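Local coordinates for fucolectin-related protein (PDB 2WMF) that probably hydrolyses host blood-group carbohydrate antigens, acting as the catalytic module of a family 98 glycoside hydrolase from Streptococcus pneumoniae, at residues T31-E36 and C235-S240; N281-G286 and F317-Q322. One frame throughout, in Å; residues are numbered along the deposited sequence.

Contact 1: T31-E36 and C235-S240; sequences TTINNE and CDNWGS
Asn-237 and Ile-33 form a small buried contact between a loop and the N-terminal end of a barrel strand. Residues 31-36 belong to the loop before strand 39-45. Asn-237 lies near the N-terminal end of strand 237-243. One hydrogen bond joins the two segments, from Asn-237 ND2 to Ile-33 O at 3.1 Å. It is bent, with an angle of 141° at the hydrogen. The donor stands well above the carbonyl plane, 59° out of it, and so is not on a lone pair. The amide oxygen Asn-237 OD1 also lies near Ile-33 O, at 3.3 Å, but these are two acceptors and do not bond. OD1 instead bonds to Thr-288 OG1. The two bonds, to Ile-33 O and Thr-288 OG1, favour this orientation of the amide.

The fold here is an eight-stranded parallel barrel of the (beta/alpha)8 type. The contact lies at the N-terminal ends of its strands. In such barrels the active site lies at the other end.

The apolar half of the contact is one methyl group. Ile-33 CG2 lies over a face of the Asn-237 amide, 3.4 Å from Asn-237 CG. It gets there because CG2 is anti to the Ile-33 backbone N. Ile-33 also touches His-176 at the start of strand 176-180 and Thr-288 in the loop before strand 289-293. Asn-34 only brushes the amide, with its CA 3.7 Å from Asn-237 OD1. Its side chain turns back into its own loop, where Asn-34 OD1 takes a weak bond from Glu-36 N at 2.8 Å.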
ATOM      1  N   THR A  31      -2.164   7.021 -19.072  1.00 10.21           N
ATOM      2  CA  THR A  31      -2.118   5.774 -18.296  1.00  9.53           C
ATOM      3  C   THR A  31      -3.560   5.376 -18.013  1.00 10.11           C
ATOM      4  O   THR A  31      -4.363   6.237 -17.666  1.00 10.10           O
ATOM      5  CB  THR A  31      -1.370   5.968 -16.947  1.00  9.63           C
ATOM      6  OG1 THR A  31      -0.126   6.641 -17.173  1.00 10.64           O
ATOM      7  CG2 THR A  31      -1.162   4.596 -16.241  1.00 10.11           C
ATOM      8  N   THR A  32      -3.892   4.096 -18.198  1.00 10.65           N
ATOM      9  CA  THR A  32      -5.177   3.550 -17.830  1.00 10.23           C
ATOM     10  C   THR A  32      -5.005   2.990 -16.408  1.00 10.09           C
ATOM     11  O   THR A  32      -4.211   2.077 -16.186  1.00 10.64           O
ATOM     12  CB  THR A  32      -5.610   2.460 -18.793  1.00 11.51           C
ATOM     13  OG1 THR A  32      -5.821   3.059 -20.075  1.00 14.27           O
ATOM     14  CG2 THR A  32      -6.870   1.787 -18.337  1.00 12.69           C
ATOM     15  N   ILE A  33      -5.705   3.611 -15.466  1.00  9.52           N
ATOM     16  CA  ILE A  33      -5.654   3.221 -14.047  1.00  8.73           C
ATOM     17  C   ILE A  33      -7.072   2.945 -13.582  1.00  8.36           C
ATOM     18  O   ILE A  33      -7.928   3.832 -13.609  1.00  9.83           O
ATOM     19  CB  ILE A  33      -5.052   4.340 -13.137  1.00  8.31           C
ATOM     20  CG1 ILE A  33      -3.698   4.796 -13.665  1.00  8.26           C
ATOM     21  CG2 ILE A  33      -4.977   3.825 -11.691  1.00  9.35           C
ATOM     22  CD1 ILE A  33      -3.074   5.995 -12.923  1.00  8.81           C
ATOM     23  N   ASN A  34      -7.329   1.702 -13.165  1.00  8.91           N
ATOM     24  CA  ASN A  34      -8.607   1.288 -12.634  1.00  9.73           C
ATOM     25  C   ASN A  34      -8.394  -0.088 -11.996  1.00  8.74           C
ATOM     26  O   ASN A  34      -7.280  -0.617 -12.002  1.00  8.88           O
ATOM     27  CB  ASN A  34      -9.716   1.227 -13.708  1.00 10.89           C
ATOM     28  CG  ASN A  34      -9.359   0.327 -14.870  1.00 11.36           C
ATOM     29  OD1 ASN A  34      -9.088  -0.847 -14.668  1.00 11.53           O
ATOM     30  ND2 ASN A  34      -9.406   0.870 -16.119  1.00 11.76           N
ATOM     31  N   ASN A  35      -9.448  -0.667 -11.423  1.00  9.54           N
ATOM     32  CA  ASN A  35      -9.321  -1.971 -10.783  1.00 10.29           C
ATOM     33  C   ASN A  35      -8.774  -3.080 -11.685  1.00 11.03           C
ATOM     34  O   ASN A  35      -8.080  -3.984 -11.195  1.00 11.48           O
ATOM     35  CB  ASN A  35     -10.592  -2.408 -10.071  1.00 10.28           C
ATOM     36  CG  ASN A  35     -11.750  -2.691 -11.039  1.00  9.09           C
ATOM     37  OD1 ASN A  35     -11.875  -2.038 -12.078  1.00 10.81           O
ATOM     38  ND2 ASN A  35     -12.627  -3.581 -10.640  1.00  9.79           N
ATOM     39  N   GLU A  36      -9.100  -3.033 -12.987  1.00 11.20           N
ATOM     40  CA  GLU A  36      -8.576  -3.995 -13.958  1.00 12.21           C
ATOM     41  C   GLU A  36      -7.186  -3.659 -14.498  1.00 11.08           C
ATOM     42  O   GLU A  36      -6.582  -4.456 -15.198  1.00 12.12           O
ATOM     43  CB  GLU A  36      -9.575  -4.164 -15.110  1.00 13.20           C
ATOM     44  CG  GLU A  36     -10.923  -4.653 -14.561  1.00 15.26           C
ATOM     45  CD  GLU A  36     -12.038  -4.799 -15.600  1.00 18.04           C
ATOM     46  OE1 GLU A  36     -11.709  -4.875 -16.782  1.00 20.42           O
ATOM     47  OE2 GLU A  36     -13.254  -4.845 -15.175  1.00 24.21           O
ATOM     48  N   CYS A 235     -11.890  11.751  -6.711  1.00  8.74           N
ATOM     49  CA  CYS A 235     -10.710  11.253  -7.420  1.00  8.97           C
ATOM     50  C   CYS A 235     -11.095   9.871  -7.986  1.00  8.81           C
ATOM     51  O   CYS A 235     -11.856   9.112  -7.374  1.00  8.42           O
ATOM     52  CB  CYS A 235      -9.492  11.177  -6.489  1.00  7.81           C
ATOM     53  SG  CYS A 235      -9.693  10.139  -4.986  1.00  9.74           S
ATOM     54  N   ASP A 236     -10.608   9.541  -9.172  1.00  8.57           N
ATOM     55  CA  ASP A 236     -11.064   8.271  -9.785  1.00  9.08           C
ATOM     56  C   ASP A 236     -10.315   7.036  -9.280  1.00  8.61           C
ATOM     57  O   ASP A 236     -10.698   5.890  -9.571  1.00  8.75           O
ATOM     58  CB  ASP A 236     -11.001   8.352 -11.310  1.00  9.87           C
ATOM     59  CG  ASP A 236     -12.214   9.036 -11.928  1.00 11.40           C
ATOM     60  OD1 ASP A 236     -12.914   9.759 -11.198  1.00 11.62           O
ATOM     61  OD2 ASP A 236     -12.432   8.840 -13.161  1.00 14.02           O
ATOM     62  N   ASN A 237      -9.207   7.288  -8.595  1.00  8.70           N
ATOM     63  CA  ASN A 237      -8.371   6.232  -8.031  1.00  8.09           C
ATOM     64  C   ASN A 237      -7.801   6.728  -6.721  1.00  7.83           C
ATOM     65  O   ASN A 237      -7.570   7.936  -6.541  1.00  7.77           O
ATOM     66  CB  ASN A 237      -7.213   5.887  -8.991  1.00  9.11           C
ATOM     67  CG  ASN A 237      -7.710   5.240 -10.263  1.00  7.72           C
ATOM     68  OD1 ASN A 237      -8.019   4.043 -10.273  1.00  8.84           O
ATOM     69  ND2 ASN A 237      -7.824   6.039 -11.364  1.00  8.61           N
ATOM     70  N   TRP A 238      -7.601   5.795  -5.805  1.00  7.75           N
ATOM     71  CA  TRP A 238      -6.818   6.076  -4.599  1.00  7.52           C
ATOM     72  C   TRP A 238      -5.728   5.022  -4.413  1.00  7.43           C
ATOM     73  O   TRP A 238      -5.777   3.931  -5.004  1.00  6.72           O
ATOM     74  CB  TRP A 238      -7.694   6.186  -3.335  1.00  7.16           C
ATOM     75  CG  TRP A 238      -8.236   4.904  -2.745  1.00  6.18           C
ATOM     76  CD1 TRP A 238      -9.337   4.209  -3.149  1.00  8.24           C
ATOM     77  CD2 TRP A 238      -7.758   4.237  -1.566  1.00  6.35           C
ATOM     78  NE1 TRP A 238      -9.561   3.133  -2.310  1.00  8.07           N
ATOM     79  CE2 TRP A 238      -8.572   3.109  -1.356  1.00  7.14           C
ATOM     80  CE3 TRP A 238      -6.702   4.472  -0.685  1.00  6.41           C
ATOM     81  CZ2 TRP A 238      -8.390   2.241  -0.272  1.00  7.67           C
ATOM     82  CZ3 TRP A 238      -6.513   3.589   0.358  1.00  7.30           C
ATOM     83  CH2 TRP A 238      -7.359   2.493   0.566  1.00  7.68           C
ATOM     84  N   GLY A 239      -4.807   5.301  -3.498  1.00  7.28           N
ATOM     85  CA  GLY A 239      -3.823   4.299  -3.149  1.00  7.97           C
ATOM     86  C   GLY A 239      -2.951   4.699  -1.985  1.00  7.10           C
ATOM     87  O   GLY A 239      -3.430   5.375  -1.061  1.00  7.42           O
ATOM     88  N   SER A 240      -1.692   4.256  -2.037  1.00  7.55           N
ATOM     89  CA  SER A 240      -0.770   4.362  -0.906  1.00  7.54           C
ATOM     90  C   SER A 240       0.661   4.506  -1.310  1.00  7.17           C
ATOM     91  O   SER A 240       1.096   3.965  -2.335  1.00  7.64           O
ATOM     92  CB  SER A 240      -0.865   3.062  -0.068  1.00  7.26           C
ATOM     93  OG  SER A 240      -0.735   1.897  -0.914  1.00  9.24           O
TER

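Contact 2: N281-G286 and F317-Q322; sequences NVYTGG and FRHAIQ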
ATOM      1  N   ASN A 281      -4.568  -4.024   2.381  1.00  6.07           N
ATOM      2  CA  ASN A 281      -5.496  -3.058   2.946  1.00  6.61           C
ATOM      3  C   ASN A 281      -6.014  -2.091   1.890  1.00  6.54           C
ATOM      4  O   ASN A 281      -7.167  -1.643   1.969  1.00  7.71           O
ATOM      5  CB  ASN A 281      -4.788  -2.246   4.045  1.00  7.11           C
ATOM      6  CG  ASN A 281      -4.599  -3.021   5.347  1.00  8.00           C
ATOM      7  OD1 ASN A 281      -4.988  -4.192   5.484  1.00  7.02           O
ATOM      8  ND2 ASN A 281      -3.935  -2.362   6.304  1.00  7.48           N
ATOM      9  N   VAL A 282      -5.124  -1.747   0.967  1.00  5.83           N
ATOM     10  CA  VAL A 282      -5.447  -0.794  -0.130  1.00  6.15           C
ATOM     11  C   VAL A 282      -6.314  -1.525  -1.176  1.00  5.92           C
ATOM     12  O   VAL A 282      -7.452  -1.080  -1.488  1.00  6.87           O
ATOM     13  CB  VAL A 282      -4.166  -0.191  -0.721  1.00  7.26           C
ATOM     14  CG1 VAL A 282      -4.470   0.558  -2.019  1.00  6.80           C
ATOM     15  CG2 VAL A 282      -3.477   0.745   0.350  1.00  7.89           C
ATOM     16  N   TYR A 283      -5.785  -2.632  -1.662  1.00  7.24           N
ATOM     17  CA  TYR A 283      -6.467  -3.494  -2.666  1.00  6.92           C
ATOM     18  C   TYR A 283      -7.923  -3.796  -2.270  1.00  6.57           C
ATOM     19  O   TYR A 283      -8.878  -3.552  -3.044  1.00  7.69           O
ATOM     20  CB  TYR A 283      -5.654  -4.775  -2.866  1.00  8.04           C
ATOM     21  CG  TYR A 283      -6.363  -5.799  -3.690  1.00  7.74           C
ATOM     22  CD1 TYR A 283      -6.229  -5.808  -5.068  1.00  7.41           C
ATOM     23  CD2 TYR A 283      -7.097  -6.816  -3.095  1.00  8.39           C
ATOM     24  CE1 TYR A 283      -6.876  -6.774  -5.843  1.00  8.83           C
ATOM     25  CE2 TYR A 283      -7.741  -7.799  -3.872  1.00  8.61           C
ATOM     26  CZ  TYR A 283      -7.622  -7.764  -5.247  1.00 10.03           C
ATOM     27  OH  TYR A 283      -8.305  -8.744  -6.011  1.00 10.75           O
ATOM     28  N   THR A 284      -8.111  -4.362  -1.072  1.00  5.97           N
ATOM     29  CA  THR A 284      -9.454  -4.774  -0.636  1.00  6.88           C
ATOM     30  C   THR A 284     -10.391  -3.607  -0.379  1.00  7.11           C
ATOM     31  O   THR A 284     -11.595  -3.806  -0.269  1.00  8.52           O
ATOM     32  CB  THR A 284      -9.419  -5.705   0.604  1.00  7.28           C
ATOM     33  OG1 THR A 284      -8.818  -5.022   1.713  1.00  7.91           O
ATOM     34  CG2 THR A 284      -8.645  -7.010   0.292  1.00  8.36           C
ATOM     35  N   GLY A 285      -9.819  -2.399  -0.219  1.00  6.79           N
ATOM     36  CA  GLY A 285     -10.556  -1.132  -0.083  1.00  7.38           C
ATOM     37  C   GLY A 285     -10.847  -0.445  -1.396  1.00  7.07           C
ATOM     38  O   GLY A 285     -11.355   0.668  -1.414  1.00  7.85           O
ATOM     39  N   GLY A 286     -10.536  -1.110  -2.494  1.00  7.55           N
ATOM     40  CA  GLY A 286     -10.721  -0.527  -3.813  1.00  7.16           C
ATOM     41  C   GLY A 286      -9.587   0.299  -4.413  1.00  7.07           C
ATOM     42  O   GLY A 286      -9.699   0.888  -5.501  1.00  7.00           O
ATOM     43  N   PHE A 317       1.349  -7.498  -6.112  1.00  8.65           N
ATOM     44  CA  PHE A 317       0.922  -6.699  -7.258  1.00  8.75           C
ATOM     45  C   PHE A 317       0.420  -7.603  -8.410  1.00  9.06           C
ATOM     46  O   PHE A 317      -0.598  -7.264  -9.080  1.00  8.56           O
ATOM     47  CB  PHE A 317       2.002  -5.755  -7.739  1.00  8.46           C
ATOM     48  CG  PHE A 317       1.488  -4.732  -8.728  1.00  8.29           C
ATOM     49  CD1 PHE A 317       0.618  -3.729  -8.334  1.00  8.23           C
ATOM     50  CD2 PHE A 317       1.844  -4.821 -10.058  1.00  7.74           C
ATOM     51  CE1 PHE A 317       0.116  -2.837  -9.224  1.00  7.91           C
ATOM     52  CE2 PHE A 317       1.340  -3.902 -10.977  1.00  8.00           C
ATOM     53  CZ  PHE A 317       0.465  -2.920 -10.560  1.00  8.39           C
ATOM     54  N   ARG A 318       1.092  -8.742  -8.620  1.00  9.61           N
ATOM     55  CA  ARG A 318       0.631  -9.745  -9.598  1.00  9.81           C
ATOM     56  C   ARG A 318      -0.778 -10.231  -9.226  1.00  8.97           C
ATOM     57  O   ARG A 318      -1.645 -10.402 -10.103  1.00  9.60           O
ATOM     58  CB  ARG A 318       1.604 -10.909  -9.749  1.00 11.41           C
ATOM     59  CG  ARG A 318       2.842 -10.578 -10.536  1.00 12.23           C
ATOM     60  CD  ARG A 318       3.806 -11.749 -10.632  1.00 15.58           C
ATOM     61  NE  ARG A 318       4.764 -11.519 -11.700  1.00 15.98           N
ATOM     62  CZ  ARG A 318       6.012 -11.921 -11.685  1.00 16.76           C
ATOM     63  NH1 ARG A 318       6.505 -12.581 -10.650  1.00 20.58           N
ATOM     64  NH2 ARG A 318       6.783 -11.654 -12.708  1.00 20.06           N
ATOM     65  N   HIS A 319      -1.026 -10.482  -7.936  1.00  8.27           N
ATOM     66  CA  HIS A 319      -2.376 -10.816  -7.488  1.00  8.64           C
ATOM     67  C   HIS A 319      -3.377  -9.753  -7.938  1.00  8.19           C
ATOM     68  O   HIS A 319      -4.483 -10.083  -8.443  1.00  8.76           O
ATOM     69  CB  HIS A 319      -2.466 -11.008  -5.963  1.00  8.71           C
ATOM     70  CG  HIS A 319      -3.841 -11.369  -5.509  1.00  9.16           C
ATOM     71  ND1 HIS A 319      -4.368 -12.640  -5.635  1.00  9.70           N
ATOM     72  CD2 HIS A 319      -4.807 -10.613  -4.937  1.00 10.02           C
ATOM     73  CE1 HIS A 319      -5.589 -12.650  -5.127  1.00  9.95           C
ATOM     74  NE2 HIS A 319      -5.900 -11.427  -4.750  1.00 10.92           N
ATOM     75  N   ALA A 320      -3.012  -8.490  -7.757  1.00  8.14           N
ATOM     76  CA  ALA A 320      -3.893  -7.352  -8.058  1.00  8.11           C
ATOM     77  C   ALA A 320      -4.141  -7.179  -9.577  1.00  8.62           C
ATOM     78  O   ALA A 320      -5.214  -6.715  -9.984  1.00  9.66           O
ATOM     79  CB  ALA A 320      -3.329  -6.058  -7.448  1.00  7.59           C
ATOM     80  N   ILE A 321      -3.166  -7.566 -10.405  1.00  9.85           N
ATOM     81  CA  ILE A 321      -3.344  -7.573 -11.874  1.00 10.45           C
ATOM     82  C   ILE A 321      -4.297  -8.702 -12.272  1.00 11.21           C
ATOM     83  O   ILE A 321      -5.193  -8.506 -13.102  1.00 12.88           O
ATOM     84  CB  ILE A 321      -2.019  -7.735 -12.651  1.00 11.20           C
ATOM     85  CG1 ILE A 321      -1.061  -6.569 -12.360  1.00 11.32           C
ATOM     86  CG2 ILE A 321      -2.276  -7.848 -14.174  1.00 12.48           C
ATOM     87  CD1 ILE A 321       0.398  -6.878 -12.711  1.00 11.01           C
ATOM     88  N   GLN A 322      -4.085  -9.880 -11.687  1.00 10.92           N
ATOM     89  CA  GLN A 322      -4.811 -11.088 -12.114  1.00 12.35           C
ATOM     90  C   GLN A 322      -6.241 -11.128 -11.597  1.00 12.08           C
ATOM     91  O   GLN A 322      -7.119 -11.747 -12.210  1.00 13.56           O
ATOM     92  CB  GLN A 322      -4.015 -12.327 -11.707  1.00 12.59           C
ATOM     93  CG  GLN A 322      -2.685 -12.392 -12.533  1.00 16.08           C
ATOM     94  CD  GLN A 322      -1.731 -13.506 -12.103  1.00 18.59           C
ATOM     95  OE1 GLN A 322      -2.106 -14.409 -11.358  1.00 24.65           O
ATOM     96  NE2 GLN A 322      -0.459 -13.419 -12.568  1.00 22.64           N
TER
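Tyr-283 reaches from the end of one helix to His-319 and Ala-320 on another. The close part is apolar and buried. Tyr-283 CD1 is 3.8 Å from Ala-320 CB, and Tyr-283 CE1 is 3.8 Å from Ala-320 CA. The small alanine lets the ring come close to the helix backbone. A chi1 of 171° swings the ring away from the Tyr-283 backbone N and across to the helix of Ala-320.

The His-319 side differs: this residue is partly exposed, and its ring sits offset. The two rings make an offset edge-to-face pair, with the edge of His-319 toward the face of Tyr-283. Their centroids are 5.4 Å apart and their planes meet at 62°. His-319 CD2 lies over the tyrosine face, 4.0 Å from Tyr-283 CZ. The polar ends of the pair have other partners. Tyr-283 OH bonds to the backbone O of Asn-323, just past the second helix. His-319 NE2 bonds to Tyr-432 OH on strand 430-434, which belongs to an antiparallel sheet beyond the barrel.

A Schellman motif closes helix 272-283, with Gly-287 N bonding to Val-282 O and Gly-286 N to Tyr-283 O. Gly-286 is its C-prime residue, with positive phi. Helices 272-283 and 307-322 precede and follow barrel strand 289-293, and Tyr-283 also packs on Tyr-290 of that strand.

Overall arrangement
Both contacts belong to the (beta/alpha)8 domain, and their centres are about 11 Å apart. Contact 1 is at the N-terminal end of the barrel strands, and contact 2 is in the surrounding helices. Along the chain they come in series: contact 1 closes with strand 237-243 before contact 2 opens on helix 272-283. That helix then leads to strand 289-293, the barrel neighbour of strand 237-243. The contacts also touch directly. Trp-238 NE1 lies 3.2 Å from Gly-285 O, a probable hydrogen bond, and Ser-240 packs on Val-282. The two contacts thus sit around the last two barrel strands, and contact 1 brings in the loop leading to the first.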